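Uncharacterized ParM protein (Staphylococcus aureus, PDB 3JS6) is an actin-like plasmid segregation protein whose filaments probably move plasmid DNA copies apart before the cell divides. Local coordinates at residues N13-G18 / V26-I31; I294-G299 / D314-A319; V111-I116 / N153-K158; Q40-V45 / T73-K78. All coordinates share one frame; numbering follows the deposited sequence.

Interaction 1: residues N13-G18 / V26-I31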
loop_
_atom_site.group_PDB
_atom_site.type_symbol
_atom_site.label_atom_id
_atom_site.label_comp_id
_atom_site.label_asym_id
_atom_site.label_seq_id
_atom_site.Cartn_x
_atom_site.Cartn_y
_atom_site.Cartn_z
ATOM N N ASN A 13 -0.078 5.508 2.217
ATOM C CA ASN A 13 0.407 6.497 3.162
ATOM C C ASN A 13 1.724 7.122 2.722
ATOM O O ASN A 13 1.749 8.086 1.953
ATOM C CB ASN A 13 0.582 5.818 4.528
ATOM C CG ASN A 13 0.848 4.310 4.405
ATOM O OD1 ASN A 13 1.669 3.870 3.585
ATOM N ND2 ASN A 13 0.155 3.517 5.226
ATOM N N GLY A 14 2.816 6.560 3.223
ATOM C CA GLY A 14 4.132 7.057 2.886
ATOM C C GLY A 14 4.946 6.110 2.024
ATOM O O GLY A 14 6.105 6.394 1.742
ATOM N N PHE A 15 4.347 5.001 1.587
ATOM C CA PHE A 15 5.069 4.027 0.764
ATOM C C PHE A 15 4.251 3.543 -0.430
ATOM O O PHE A 15 3.033 3.416 -0.343
ATOM C CB PHE A 15 5.425 2.793 1.588
ATOM C CG PHE A 15 6.451 3.035 2.644
ATOM C CD1 PHE A 15 7.803 2.930 2.349
ATOM C CD2 PHE A 15 6.066 3.366 3.938
ATOM C CE1 PHE A 15 8.766 3.151 3.328
ATOM C CE2 PHE A 15 7.018 3.591 4.925
ATOM C CZ PHE A 15 8.374 3.483 4.620
ATOM N N VAL A 16 4.936 3.253 -1.531
ATOM C CA VAL A 16 4.272 2.720 -2.720
ATOM C C VAL A 16 4.705 1.262 -2.794
ATOM O O VAL A 16 5.903 0.971 -2.700
ATOM C CB VAL A 16 4.736 3.436 -4.004
ATOM C CG1 VAL A 16 4.180 2.723 -5.225
ATOM C CG2 VAL A 16 4.268 4.882 -3.990
ATOM N N LYS A 17 3.751 0.350 -2.933
ATOM C CA LYS A 17 4.073 -1.074 -3.035
ATOM C C LYS A 17 3.707 -1.491 -4.466
ATOM O O LYS A 17 2.698 -1.046 -4.995
ATOM C CB LYS A 17 3.232 -1.911 -2.052
ATOM C CG LYS A 17 3.763 -1.951 -0.600
ATOM C CD LYS A 17 3.565 -0.648 0.131
ATOM C CE LYS A 17 2.100 -0.260 0.230
ATOM N NZ LYS A 17 1.932 0.943 1.124
ATOM N N GLY A 18 4.528 -2.345 -5.063
ATOM C CA GLY A 18 4.272 -2.812 -6.407
ATOM C C GLY A 18 4.607 -4.283 -6.585
ATOM O O GLY A 18 5.502 -4.818 -5.935
ATOM N N VAL A 26 8.844 -1.981 -2.425
ATOM C CA VAL A 26 8.191 -1.109 -1.457
ATOM C C VAL A 26 9.218 0.026 -1.272
ATOM O O VAL A 26 10.347 -0.203 -0.897
ATOM C CB VAL A 26 7.827 -1.841 -0.127
ATOM C CG1 VAL A 26 9.042 -2.573 0.456
ATOM C CG2 VAL A 26 7.219 -0.810 0.863
ATOM N N ILE A 27 8.806 1.232 -1.638
ATOM C CA ILE A 27 9.662 2.418 -1.659
ATOM C C ILE A 27 8.876 3.592 -1.121
ATOM O O ILE A 27 7.662 3.693 -1.370
ATOM C CB ILE A 27 10.060 2.711 -3.147
ATOM C CG1 ILE A 27 10.842 1.508 -3.700
ATOM C CG2 ILE A 27 10.860 4.025 -3.274
ATOM C CD1 ILE A 27 10.981 1.478 -5.225
ATOM N N PRO A 28 9.546 4.498 -0.378
ATOM C CA PRO A 28 8.874 5.674 0.176
ATOM C C PRO A 28 8.245 6.500 -0.936
ATOM O O PRO A 28 8.798 6.615 -2.020
ATOM C CB PRO A 28 10.008 6.432 0.868
ATOM C CG PRO A 28 10.913 5.327 1.333
ATOM C CD PRO A 28 10.935 4.402 0.118
ATOM N N SER A 29 7.082 7.077 -0.657
ATOM C CA SER A 29 6.377 7.888 -1.638
ATOM C C SER A 29 7.059 9.260 -1.753
ATOM O O SER A 29 6.524 10.265 -1.311
ATOM C CB SER A 29 4.913 8.023 -1.199
ATOM O OG SER A 29 4.190 8.879 -2.056
ATOM N N ARG A 30 8.255 9.266 -2.337
ATOM C CA ARG A 30 9.083 10.462 -2.513
ATOM C C ARG A 30 9.653 10.375 -3.908
ATOM O O ARG A 30 9.881 9.293 -4.416
ATOM C CB ARG A 30 10.285 10.468 -1.540
ATOM C CG ARG A 30 9.954 10.688 -0.076
ATOM C CD ARG A 30 11.184 10.447 0.816
ATOM N NE ARG A 30 12.295 11.365 0.546
ATOM C CZ ARG A 30 12.258 12.674 0.776
ATOM N NH1 ARG A 30 11.157 13.232 1.270
ATOM N NH2 ARG A 30 13.329 13.420 0.548
ATOM N N ILE A 31 9.903 11.514 -4.525
ATOM C CA ILE A 31 10.460 11.512 -5.864
ATOM C C ILE A 31 11.479 12.647 -5.991
ATOM O O ILE A 31 11.391 13.648 -5.283
ATOM C CB ILE A 31 9.327 11.662 -6.905
ATOM C CG1 ILE A 31 9.836 11.306 -8.294
ATOM C CG2 ILE A 31 8.759 13.079 -6.877
ATOM C CD1 ILE A 31 8.710 11.078 -9.289
#
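Phe-15 to Lys-17 runs antiparallel to Val-26 to Pro-28; the axes of strand segments 15-18 and 26-28 approach to 4.5 Å, with 158° between their N-to-C directions. Val-16 and Ile-27 form the hydrogen-bonded pair: Val-16 N gives a nearly straight bond of 2.8 Å to Ile-27 O, and Ile-27 N returns one to Val-16 O. Beyond it Ser-29 N reaches Gly-14 O at 2.7 Å; Ser-29 is the centre of an inverse gamma turn, and its CB packs on the same Gly-14 carbonyl.

The Phe-15 ring lies obliquely against Pro-28, with CE1 3.7 Å from Pro-28 CG, and its CD1 is 4.1 Å from Val-26 CG2. Val-26 sits beside Lys-17 on one face of the sheet, where Val-26 CG2 touches Lys-17 CD at 3.7 Å. The lysine chain is bent twice (chi2 72°, chi3 60°) and doubles back along its own strand, bringing Lys-17 NZ within 3.1 Å of Phe-15 O. Val-16 and Ile-27 turn to the other face, under helix 90-104. Past the turn, Arg-30 forms salt bridges with Asp-71 and Asp-79.

This is the beta hairpin of strands 15-20 and 23-33 in the actin-like N-terminal domain; Asn-13 and Gly-14 lie on the turn that probably corresponds to the phosphate-1 loop of the actin ATPase family.

Interaction 2: residues I294-G299 / D314-A319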
loop_
_atom_site.group_PDB
_atom_site.type_symbol
_atom_site.label_atom_id
_atom_site.label_comp_id
_atom_site.label_asym_id
_atom_site.label_seq_id
_atom_site.Cartn_x
_atom_site.Cartn_y
_atom_site.Cartn_z
ATOM N N ILE A 294 -11.455 -10.995 11.738
ATOM C CA ILE A 294 -10.953 -9.644 11.811
ATOM C C ILE A 294 -9.531 -9.817 11.328
ATOM O O ILE A 294 -8.730 -10.537 11.950
ATOM C CB ILE A 294 -10.953 -9.112 13.268
ATOM C CG1 ILE A 294 -12.393 -8.953 13.772
ATOM C CG2 ILE A 294 -10.194 -7.822 13.324
ATOM C CD1 ILE A 294 -12.495 -8.698 15.290
ATOM N N ILE A 295 -9.214 -9.195 10.203
ATOM C CA ILE A 295 -7.881 -9.282 9.635
ATOM C C ILE A 295 -7.109 -8.129 10.258
ATOM O O ILE A 295 -7.556 -6.970 10.227
ATOM C CB ILE A 295 -7.939 -9.126 8.085
ATOM C CG1 ILE A 295 -8.533 -10.386 7.441
ATOM C CG2 ILE A 295 -6.568 -8.970 7.512
ATOM C CD1 ILE A 295 -9.990 -10.444 7.386
ATOM N N VAL A 296 -5.966 -8.449 10.851
ATOM C CA VAL A 296 -5.139 -7.442 11.511
ATOM C C VAL A 296 -4.064 -7.095 10.525
ATOM O O VAL A 296 -3.300 -7.964 10.128
ATOM C CB VAL A 296 -4.515 -8.031 12.782
ATOM C CG1 VAL A 296 -3.738 -6.969 13.545
ATOM C CG2 VAL A 296 -5.629 -8.630 13.637
ATOM N N THR A 297 -3.998 -5.829 10.119
ATOM C CA THR A 297 -3.003 -5.415 9.128
ATOM C C THR A 297 -2.343 -4.073 9.525
ATOM O O THR A 297 -2.598 -3.551 10.611
ATOM C CB THR A 297 -3.683 -5.323 7.726
ATOM O OG1 THR A 297 -2.689 -5.238 6.710
ATOM C CG2 THR A 297 -4.611 -4.113 7.639
ATOM N N GLY A 298 -1.486 -3.533 8.666
ATOM C CA GLY A 298 -0.825 -2.273 8.997
ATOM C C GLY A 298 0.534 -2.488 9.640
ATOM O O GLY A 298 0.850 -3.591 10.083
ATOM N N GLY A 299 1.346 -1.432 9.693
ATOM C CA GLY A 299 2.668 -1.552 10.286
ATOM C C GLY A 299 2.621 -2.042 11.722
ATOM O O GLY A 299 3.576 -2.639 12.227
ATOM N N ASP A 314 -10.119 -17.534 18.141
ATOM C CA ASP A 314 -10.699 -17.873 16.852
ATOM C C ASP A 314 -11.333 -16.753 16.045
ATOM O O ASP A 314 -12.362 -16.971 15.410
ATOM C CB ASP A 314 -11.736 -18.978 17.038
ATOM C CG ASP A 314 -11.213 -20.127 17.874
ATOM O OD1 ASP A 314 -10.070 -20.577 17.625
ATOM O OD2 ASP A 314 -11.949 -20.583 18.778
ATOM N N VAL A 315 -10.753 -15.561 16.050
ATOM C CA VAL A 315 -11.356 -14.498 15.245
ATOM C C VAL A 315 -10.348 -13.611 14.539
ATOM O O VAL A 315 -10.610 -13.116 13.440
ATOM C CB VAL A 315 -12.311 -13.609 16.074
ATOM C CG1 VAL A 315 -11.525 -12.793 17.092
ATOM C CG2 VAL A 315 -13.067 -12.681 15.138
ATOM N N PHE A 316 -9.186 -13.411 15.146
ATOM C CA PHE A 316 -8.202 -12.572 14.519
ATOM C C PHE A 316 -7.323 -13.378 13.580
ATOM O O PHE A 316 -6.956 -14.530 13.869
ATOM C CB PHE A 316 -7.318 -11.890 15.567
ATOM C CG PHE A 316 -8.051 -10.911 16.444
ATOM C CD1 PHE A 316 -8.410 -11.258 17.745
ATOM C CD2 PHE A 316 -8.340 -9.619 15.985
ATOM C CE1 PHE A 316 -9.038 -10.333 18.585
ATOM C CE2 PHE A 316 -8.965 -8.688 16.817
ATOM C CZ PHE A 316 -9.314 -9.048 18.128
ATOM N N GLU A 317 -6.964 -12.763 12.461
ATOM C CA GLU A 317 -6.094 -13.431 11.513
ATOM C C GLU A 317 -5.066 -12.435 10.990
ATOM O O GLU A 317 -5.340 -11.241 10.897
ATOM C CB GLU A 317 -6.920 -13.988 10.349
ATOM C CG GLU A 317 -6.047 -14.631 9.248
ATOM C CD GLU A 317 -6.863 -15.199 8.112
ATOM O OE1 GLU A 317 -6.256 -15.752 7.171
ATOM O OE2 GLU A 317 -8.108 -15.090 8.155
ATOM N N LYS A 318 -3.877 -12.908 10.639
ATOM C CA LYS A 318 -2.858 -12.020 10.099
ATOM C C LYS A 318 -2.219 -12.714 8.913
ATOM O O LYS A 318 -2.074 -13.943 8.922
ATOM C CB LYS A 318 -1.756 -11.744 11.137
ATOM C CG LYS A 318 -0.688 -10.743 10.657
ATOM C CD LYS A 318 0.540 -10.719 11.584
ATOM C CE LYS A 318 1.528 -9.605 11.200
ATOM N NZ LYS A 318 2.177 -9.757 9.845
ATOM N N ALA A 319 -1.819 -11.933 7.911
ATOM C CA ALA A 319 -1.128 -12.476 6.743
ATOM C C ALA A 319 0.361 -12.159 6.892
ATOM O O ALA A 319 0.718 -11.223 7.606
ATOM C CB ALA A 319 -1.668 -11.823 5.461
HETATM O O HOH W 1 -1.901 -9.094 8.091
#
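Ile-294, Val-296 and Phe-316 make the apolar centre, on one face of two parallel strands that belong to a beta-alpha-beta unit: strand 293-297, helix 301-311, strand 316-317. Ile-294 and Phe-316 run alongside each other off the same face. CD2 of the Phe-316 ring rests on two methyls, 3.7 Å from Ile-294 CG2 and equally 3.7 Å from Val-296 CG2, both of which approach the ring at a slant. Ile-294 CG1 stands anti to the carbonyl carbon (chi1 -67°) and chi2 is extended (169°), so CD1 reaches out past CE2 of the ring to Val-315 CG2, 4.0 Å away. The connecting helix closes over this face, with Leu-308 against Phe-316 and Ala-301 against Val-296.

The backbones are joined by three bonds that alternate across the pair: Ile-294 N to Val-315 O, Glu-317 N to Ile-294 O at 2.9 Å, and Val-296 N to Glu-317 O, the last almost straight at 172°. Ile-295 and Glu-317 turn to the opposite face, where Leu-170 packs on both. The fully extended Glu-317 side chain carries its carboxylate to a salt bridge with Arg-293.

Strand 316-317 is the outermost of its five-stranded sheet within the chain, and beyond Val-296 the strands part. Gly-298 and Gly-299 begin a glycine-rich turn resembling the adenosine motif of actin-family ATPases. A water spans the opening, donating to Val-296 O at 2.7 Å and accepting from Ala-319 N at 2.8 Å.

Interaction 3: residues V111-I116 / N153-K158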
loop_
_atom_site.group_PDB
_atom_site.type_symbol
_atom_site.label_atom_id
_atom_site.label_comp_id
_atom_site.label_asym_id
_atom_site.label_seq_id
_atom_site.Cartn_x
_atom_site.Cartn_y
_atom_site.Cartn_z
ATOM N N VAL A 111 8.056 -4.401 -25.619
ATOM C CA VAL A 111 6.663 -3.990 -25.525
ATOM C C VAL A 111 5.995 -4.727 -24.382
ATOM O O VAL A 111 5.875 -5.949 -24.403
ATOM C CB VAL A 111 5.912 -4.269 -26.832
ATOM C CG1 VAL A 111 4.435 -3.856 -26.681
ATOM C CG2 VAL A 111 6.555 -3.474 -27.966
ATOM N N VAL A 112 5.548 -3.967 -23.392
ATOM C CA VAL A 112 4.936 -4.515 -22.182
ATOM C C VAL A 112 3.457 -4.242 -22.112
ATOM O O VAL A 112 3.056 -3.109 -21.819
ATOM C CB VAL A 112 5.608 -3.885 -20.909
ATOM C CG1 VAL A 112 5.074 -4.547 -19.638
ATOM C CG2 VAL A 112 7.105 -4.062 -20.990
ATOM N N ASN A 113 2.631 -5.252 -22.384
ATOM C CA ASN A 113 1.188 -5.068 -22.318
ATOM C C ASN A 113 0.741 -5.499 -20.922
ATOM O O ASN A 113 1.139 -6.556 -20.430
ATOM C CB ASN A 113 0.497 -5.929 -23.377
ATOM C CG ASN A 113 0.979 -5.614 -24.783
ATOM O OD1 ASN A 113 1.481 -6.484 -25.485
ATOM N ND2 ASN A 113 0.830 -4.363 -25.192
ATOM N N VAL A 114 -0.088 -4.689 -20.293
ATOM C CA VAL A 114 -0.532 -5.012 -18.953
ATOM C C VAL A 114 -1.937 -4.588 -18.656
ATOM O O VAL A 114 -2.577 -3.845 -19.423
ATOM C CB VAL A 114 0.333 -4.269 -17.898
ATOM C CG1 VAL A 114 1.819 -4.525 -18.142
ATOM C CG2 VAL A 114 0.040 -2.746 -17.980
ATOM N N VAL A 115 -2.408 -5.088 -17.521
ATOM C CA VAL A 115 -3.662 -4.652 -16.939
ATOM C C VAL A 115 -3.136 -4.150 -15.573
ATOM O O VAL A 115 -2.152 -4.690 -15.051
ATOM C CB VAL A 115 -4.641 -5.774 -16.709
ATOM C CG1 VAL A 115 -5.239 -6.215 -18.060
ATOM C CG2 VAL A 115 -3.945 -6.929 -16.001
ATOM N N ILE A 116 -3.762 -3.117 -15.021
ATOM C CA ILE A 116 -3.352 -2.560 -13.732
ATOM C C ILE A 116 -4.462 -2.696 -12.689
ATOM O O ILE A 116 -5.603 -2.270 -12.914
ATOM C CB ILE A 116 -2.994 -1.048 -13.861
ATOM C CG1 ILE A 116 -1.826 -0.865 -14.829
ATOM C CG2 ILE A 116 -2.683 -0.459 -12.483
ATOM C CD1 ILE A 116 -1.466 0.624 -15.068
ATOM N N ASN A 153 1.684 -0.579 -22.774
ATOM C CA ASN A 153 0.286 -0.456 -23.178
ATOM C C ASN A 153 -0.620 -0.978 -22.067
ATOM O O ASN A 153 -0.384 -2.059 -21.536
ATOM C CB ASN A 153 0.046 -1.183 -24.503
ATOM C CG ASN A 153 0.893 -0.631 -25.632
ATOM O OD1 ASN A 153 1.669 -1.359 -26.252
ATOM N ND2 ASN A 153 0.732 0.656 -25.917
ATOM N N VAL A 154 -1.642 -0.232 -21.706
ATOM C CA VAL A 154 -2.545 -0.676 -20.657
ATOM C C VAL A 154 -3.833 -1.177 -21.309
ATOM O O VAL A 154 -4.547 -0.418 -21.974
ATOM C CB VAL A 154 -2.856 0.461 -19.673
ATOM C CG1 VAL A 154 -3.857 -0.017 -18.633
ATOM C CG2 VAL A 154 -1.551 0.896 -18.959
ATOM N N LYS A 155 -4.125 -2.448 -21.097
ATOM C CA LYS A 155 -5.296 -3.093 -21.697
ATOM C C LYS A 155 -6.519 -3.060 -20.814
ATOM O O LYS A 155 -7.621 -3.398 -21.261
ATOM C CB LYS A 155 -4.957 -4.544 -22.016
ATOM C CG LYS A 155 -3.754 -4.688 -22.913
ATOM C CD LYS A 155 -3.913 -3.855 -24.169
ATOM C CE LYS A 155 -2.716 -4.029 -25.088
ATOM N NZ LYS A 155 -2.893 -3.269 -26.369
ATOM N N GLY A 156 -6.320 -2.674 -19.554
ATOM C CA GLY A 156 -7.436 -2.609 -18.629
ATOM C C GLY A 156 -6.988 -2.121 -17.260
ATOM O O GLY A 156 -5.796 -2.250 -16.900
ATOM N N VAL A 157 -7.934 -1.566 -16.504
ATOM C CA VAL A 157 -7.668 -1.041 -15.155
ATOM C C VAL A 157 -8.783 -1.457 -14.207
ATOM O O VAL A 157 -9.959 -1.386 -14.547
ATOM C CB VAL A 157 -7.575 0.506 -15.152
ATOM C CG1 VAL A 157 -7.378 1.023 -13.721
ATOM C CG2 VAL A 157 -6.408 0.953 -16.037
ATOM N N LYS A 158 -8.417 -1.909 -13.018
ATOM C CA LYS A 158 -9.425 -2.305 -12.052
ATOM C C LYS A 158 -9.075 -1.655 -10.732
ATOM O O LYS A 158 -7.990 -1.880 -10.204
ATOM C CB LYS A 158 -9.450 -3.819 -11.910
ATOM C CG LYS A 158 -10.452 -4.353 -10.871
ATOM C CD LYS A 158 -11.900 -3.926 -11.138
ATOM C CE LYS A 158 -12.867 -4.697 -10.242
ATOM N NZ LYS A 158 -14.253 -4.212 -10.373
#
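Val-114 is held by both its N-H and its carbonyl, which bond to the same strand: Lys-155 N donates to Val-114 O at 2.7 Å with an N-H...O angle of 176°, and Val-114 N donates to Asn-153 O at 2.9 Å. Asn-153 N to Val-112 O continues the pattern at one end. At the other, Ile-116 N bonds to Gly-156 O, and Lys-158 N to Ile-116 O at 2.8 Å. The strands are parallel, with 22° between the directions of segments 111-116 and 153-158.

The register slips by one residue in the middle. Val-154 pairs with Val-114 and Val-157 with Ile-116, so Val-115 alone faces the two residues Lys-155 and Gly-156. This is a beta bulge, and Lys-155 takes helix-like backbone angles in it. Its price is Gly-156 N, buried without a partner.

Strands 111-120 and 148-161 are neighbours in the large mixed sheet of the actin-like N-terminal domain, strand 4-11 lying along the far edge of the first. Asn-113 and Asn-153 extend off the same face, alongside each other, their amide planes 20° apart; Asn-113 ND2 is 3.3 Å from Asn-153 OD1, while Asn-153 ND2 bonds to Ser-140. The Lys-155 chain folds at its second torsion and lays CE 3.6 Å from Asn-113 ND2. Helix 325-342 packs against Val-115 and Lys-155. On the reverse face Val-154 CG2 touches both Val-114 CG2, at 4.1 Å, and Ile-116 CD1, at 3.9 Å, the isoleucine and Val-154 side chains crossing at about a right angle.

Interaction 4: residues Q40-V45 / T73-K78; sequences QLKGFV and TTNTGK
A type II beta turn with Lys-42 and Gly-43 at its corners leans on the loop that follows the short helix 70-73, so that two surface loops of the N-terminal domain meet. Lys-42 does most of the touching. Its chain is extended beyond CG and reaches across to the far loop, where NZ donates to Asn-75 OD1 at 2.7 Å and, weakly, to Thr-74 O at 3.4 Å. A further bond to Asp-71 O, outside the two segments, gives the ammonium group three oxygen acceptors near that helix.

The Asn-75 side chain crosses that of Lys-42 at about a right angle. NZ sits well above the plane of the Asn-75 side-chain carbonyl, 49° out of it, and the aliphatic part is close as well, with Lys-42 CD 3.6 Å from Asn-75 ND2.

The turn itself is closed by Phe-44 N to Leu-41 O at 2.7 Å; Val-45 N bonds to the same oxygen at 3.2 Å. Gly-43 takes the positive phi (86°) that the third position of a type II turn requires. In an actin-like fold this outlying region probably corresponds to the small subdomain IB. Asn-39 ties the loops together again, accepting weakly from Asn-75 ND2 and donating to Lys-42 O. At the turn the backbones come together, Lys-42 C lying 3.6 Å from Thr-73 O, and Thr-73 OG1 rests 3.6 Å from Gly-43 CA.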
loop_
_atom_site.group_PDB
_atom_site.type_symbol
_atom_site.label_atom_id
_atom_site.label_comp_id
_atom_site.label_asym_id
_atom_site.label_seq_id
_atom_site.Cartn_x
_atom_site.Cartn_y
_atom_site.Cartn_z
ATOM N N GLN A 40 28.505 17.492 -3.942
ATOM C CA GLN A 40 29.870 17.130 -3.619
ATOM C C GLN A 40 30.048 15.622 -3.750
ATOM O O GLN A 40 30.956 15.181 -4.440
ATOM C CB GLN A 40 30.222 17.601 -2.205
ATOM C CG GLN A 40 30.371 19.123 -2.065
ATOM C CD GLN A 40 30.669 19.528 -0.639
ATOM O OE1 GLN A 40 31.573 18.987 -0.003
ATOM N NE2 GLN A 40 29.899 20.479 -0.121
ATOM N N LEU A 41 29.193 14.832 -3.091
ATOM C CA LEU A 41 29.283 13.370 -3.172
ATOM C C LEU A 41 28.106 12.634 -3.830
ATOM O O LEU A 41 28.300 11.724 -4.636
ATOM C CB LEU A 41 29.447 12.749 -1.792
ATOM C CG LEU A 41 30.710 12.888 -0.951
ATOM C CD1 LEU A 41 30.633 11.824 0.140
ATOM C CD2 LEU A 41 31.967 12.692 -1.792
ATOM N N LYS A 42 26.897 13.004 -3.448
ATOM C CA LYS A 42 25.693 12.343 -3.954
ATOM C C LYS A 42 25.668 12.280 -5.476
ATOM O O LYS A 42 25.711 13.308 -6.141
ATOM C CB LYS A 42 24.460 13.073 -3.431
ATOM C CG LYS A 42 24.357 13.063 -1.900
ATOM C CD LYS A 42 23.128 13.817 -1.454
ATOM C CE LYS A 42 22.774 13.501 -0.008
ATOM N NZ LYS A 42 21.431 14.064 0.327
ATOM N N GLY A 43 25.634 11.069 -6.018
ATOM C CA GLY A 43 25.614 10.908 -7.466
ATOM C C GLY A 43 27.006 10.915 -8.080
ATOM O O GLY A 43 27.197 10.483 -9.224
ATOM N N PHE A 44 27.985 11.407 -7.325
ATOM C CA PHE A 44 29.355 11.455 -7.816
ATOM C C PHE A 44 30.140 10.163 -7.503
ATOM O O PHE A 44 30.831 9.634 -8.360
ATOM C CB PHE A 44 30.095 12.661 -7.219
ATOM C CG PHE A 44 31.456 12.877 -7.812
ATOM C CD1 PHE A 44 31.591 13.531 -9.032
ATOM C CD2 PHE A 44 32.603 12.389 -7.177
ATOM C CE1 PHE A 44 32.835 13.697 -9.615
ATOM C CE2 PHE A 44 33.856 12.547 -7.749
ATOM C CZ PHE A 44 33.974 13.204 -8.978
ATOM N N VAL A 45 30.033 9.652 -6.279
ATOM C CA VAL A 45 30.754 8.429 -5.899
ATOM C C VAL A 45 30.185 7.196 -6.633
ATOM O O VAL A 45 29.064 7.247 -7.144
ATOM C CB VAL A 45 30.658 8.213 -4.388
ATOM C CG1 VAL A 45 31.229 9.424 -3.670
ATOM C CG2 VAL A 45 29.206 7.986 -3.984
ATOM N N THR A 73 21.422 9.781 -3.451
ATOM C CA THR A 73 21.928 10.193 -4.757
ATOM C C THR A 73 21.567 11.611 -5.159
ATOM O O THR A 73 22.112 12.155 -6.126
ATOM C CB THR A 73 21.476 9.199 -5.880
ATOM O OG1 THR A 73 22.372 9.301 -6.988
ATOM C CG2 THR A 73 20.075 9.520 -6.369
ATOM N N THR A 74 20.670 12.239 -4.416
ATOM C CA THR A 74 20.266 13.581 -4.768
ATOM C C THR A 74 19.777 14.323 -3.537
ATOM O O THR A 74 19.535 13.728 -2.486
ATOM C CB THR A 74 19.131 13.532 -5.834
ATOM O OG1 THR A 74 18.776 14.860 -6.248
ATOM C CG2 THR A 74 17.892 12.851 -5.244
ATOM N N ASN A 75 19.603 15.614 -3.690
ATOM C CA ASN A 75 19.134 16.403 -2.616
ATOM C C ASN A 75 17.736 16.867 -3.011
ATOM O O ASN A 75 17.023 17.473 -2.224
ATOM C CB ASN A 75 20.088 17.581 -2.344
ATOM C CG ASN A 75 21.349 17.117 -1.653
ATOM O OD1 ASN A 75 21.299 16.666 -0.511
ATOM N ND2 ASN A 75 22.476 17.220 -2.352
ATOM N N THR A 76 17.313 16.528 -4.301
ATOM C CA THR A 76 15.967 16.939 -4.846
ATOM C C THR A 76 14.791 16.124 -4.301
ATOM O O THR A 76 13.652 16.456 -4.601
ATOM C CB THR A 76 15.937 16.868 -6.400
ATOM O OG1 THR A 76 16.183 15.513 -6.815
ATOM C CG2 THR A 76 16.984 17.785 -6.994
ATOM N N GLY A 77 15.035 15.095 -3.514
ATOM C CA GLY A 77 13.980 14.250 -2.965
ATOM C C GLY A 77 12.903 15.043 -2.231
ATOM O O GLY A 77 13.218 15.887 -1.383
ATOM N N LYS A 78 11.651 14.751 -2.561
ATOM C CA LYS A 78 10.525 15.412 -1.910
ATOM C C LYS A 78 9.355 14.433 -1.774
ATOM O O LYS A 78 9.195 13.556 -2.615
ATOM C CB LYS A 78 10.122 16.628 -2.733
ATOM C CG LYS A 78 8.858 17.281 -2.234
ATOM C CD LYS A 78 8.374 18.370 -3.181
ATOM C CE LYS A 78 9.320 19.561 -3.216
ATOM N NZ LYS A 78 8.769 20.678 -4.035
#

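How the interactions relate
From the N terminus the contacts come in series, none nested or crossing. Interaction 1 closes first, a hairpin with seven residues between its segments. Interaction 4 follows, spanning 27 residues and joining two outer loops. Interaction 3 closes over 36 residues and ties two parallel strands in the same sheet as interaction 1, their centres about 21 Å apart. Interaction 2 comes last, through a helical crossover in the second sheet, and lies on the other side of the chain's centre from interaction 4. Among the four, interactions 1 and 4 alone touch: Ile-31 N lies 2.9 Å from Lys-78 O, a probable hydrogen bond leading from the hairpin to the outer loops.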